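Local coordinates for protein manganese lipoxygenase (Gaeumannomyces graminis, PDB 5FX8) that oxidises linoleic and alpha-linolenic acids with molecular oxygen to 11S- and 13R-hydroperoxy fatty acids, using a catalytic manganese ion, at residues G228-A232 and A499-I504. Sequence-based numbering, arbitrary orientation.
Sequences GRYAA and ALYAPI
The Y230 ring lies with one face over the backbone of A502 and P503: the peptide N of P503 sits above the ring centre, while A502 C, 3.3 Å from Y230 CD1, is displaced toward the rim. P503 runs alongside the ring, pointing the same way, and its CG stands 4.0 Å from the centroid of the Y230 ring, 29° off the normal, which qualifies as a CH-pi contact. CG of Y230 is anti to its carbonyl carbon and beside the backbone N, which lays the ring against the A502-P503 peptide. A single antiparallel beta bridge, the hydrogen-bonded pair Y230 and L500, joins two otherwise irregular loops of the lipoxygenase fold, one leading into strand 235-241 and the other following helix 485-490. Its direct bond, Y230 N to L500 O, is 2.8 Å long but bent to 141° at the hydrogen; the return link passes through a water that donates to Y230 O and accepts from L500 N. Beyond the bridge, R229 and Y501 extend side by side, and CE2 of Y501 lies 3.5 Å from CZ of R229, over the guanidinium centre. The guanidinium and ring planes are 41° apart, so the overlap is not a parallel stack. The same guanidinium also makes a weak hydrogen bond, from NH1 to G228 O. At the other end, I504 CD1 approaches A232 CB at 4.3 Å, and L500 and I504 both rest on M277 of helix 268-305.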
# COMPACT_ATOMS: atom_id res chain seq x y z
N GLY A 228 -29.21 -4.88 -4.67
CA GLY A 228 -28.92 -5.35 -3.34
C GLY A 228 -28.01 -4.45 -2.53
O GLY A 228 -27.77 -4.74 -1.35
N ARG A 229 -27.49 -3.38 -3.14
CA ARG A 229 -26.65 -2.36 -2.53
C ARG A 229 -27.33 -1.01 -2.56
O ARG A 229 -28.15 -0.71 -3.43
CB ARG A 229 -25.32 -2.21 -3.26
CG ARG A 229 -24.62 -3.51 -3.46
CD ARG A 229 -24.29 -4.23 -2.17
NE ARG A 229 -23.57 -5.45 -2.41
CZ ARG A 229 -24.15 -6.66 -2.46
NH1 ARG A 229 -25.45 -6.85 -2.32
NH2 ARG A 229 -23.42 -7.72 -2.68
N TYR A 230 -26.96 -0.19 -1.60
CA TYR A 230 -27.55 1.12 -1.47
C TYR A 230 -26.47 2.11 -1.08
O TYR A 230 -25.38 1.72 -0.66
CB TYR A 230 -28.67 1.07 -0.45
CG TYR A 230 -29.63 -0.05 -0.68
CD1 TYR A 230 -29.38 -1.32 -0.16
CD2 TYR A 230 -30.78 0.14 -1.42
CE1 TYR A 230 -30.25 -2.34 -0.38
CE2 TYR A 230 -31.67 -0.87 -1.63
CZ TYR A 230 -31.41 -2.11 -1.11
OH TYR A 230 -32.31 -3.12 -1.33
N ALA A 231 -26.77 3.39 -1.23
CA ALA A 231 -25.79 4.43 -0.97
C ALA A 231 -26.47 5.79 -0.98
O ALA A 231 -27.47 5.97 -1.67
CB ALA A 231 -24.66 4.41 -2.00
N ALA A 232 -25.91 6.75 -0.24
CA ALA A 232 -26.43 8.10 -0.20
C ALA A 232 -25.52 9.02 -1.02
O ALA A 232 -24.75 8.54 -1.85
CB ALA A 232 -26.57 8.57 1.25
N ALA A 499 -20.05 -1.07 1.40
CA ALA A 499 -21.37 -0.99 0.81
C ALA A 499 -22.44 -0.94 1.89
O ALA A 499 -22.23 -1.42 3.00
CB ALA A 499 -21.63 -2.19 -0.12
N LEU A 500 -23.59 -0.39 1.55
CA LEU A 500 -24.76 -0.46 2.42
C LEU A 500 -25.74 -1.49 1.88
O LEU A 500 -26.00 -1.55 0.67
CB LEU A 500 -25.44 0.90 2.54
CG LEU A 500 -24.54 2.09 2.86
CD1 LEU A 500 -25.39 3.32 3.03
CD2 LEU A 500 -23.72 1.83 4.11
N TYR A 501 -26.31 -2.29 2.78
CA TYR A 501 -27.06 -3.47 2.42
C TYR A 501 -28.54 -3.33 2.74
O TYR A 501 -29.29 -4.30 2.63
CB TYR A 501 -26.46 -4.70 3.11
CG TYR A 501 -25.10 -5.08 2.55
CD1 TYR A 501 -23.94 -4.49 3.03
CD2 TYR A 501 -24.97 -6.00 1.50
CE1 TYR A 501 -22.72 -4.80 2.53
CE2 TYR A 501 -23.74 -6.32 0.99
CZ TYR A 501 -22.62 -5.70 1.52
OH TYR A 501 -21.37 -5.96 1.06
N ALA A 502 -29.00 -2.14 3.08
CA ALA A 502 -30.40 -1.90 3.32
C ALA A 502 -30.72 -0.52 2.79
O ALA A 502 -29.85 0.36 2.77
CB ALA A 502 -30.74 -2.00 4.82
N PRO A 503 -31.95 -0.30 2.33
CA PRO A 503 -32.27 0.97 1.67
C PRO A 503 -32.12 2.16 2.60
O PRO A 503 -32.34 2.07 3.81
CB PRO A 503 -33.74 0.78 1.26
CG PRO A 503 -33.90 -0.65 1.18
CD PRO A 503 -33.06 -1.25 2.25
N ILE A 504 -31.79 3.29 1.99
CA ILE A 504 -31.65 4.54 2.74
C ILE A 504 -32.97 4.86 3.41
O ILE A 504 -34.00 4.97 2.71
CB ILE A 504 -31.24 5.69 1.81
CG1 ILE A 504 -29.88 5.42 1.16
CG2 ILE A 504 -31.26 7.01 2.55
CD1 ILE A 504 -28.85 5.08 2.12
O HOH W 1 -22.74 1.65 -0.72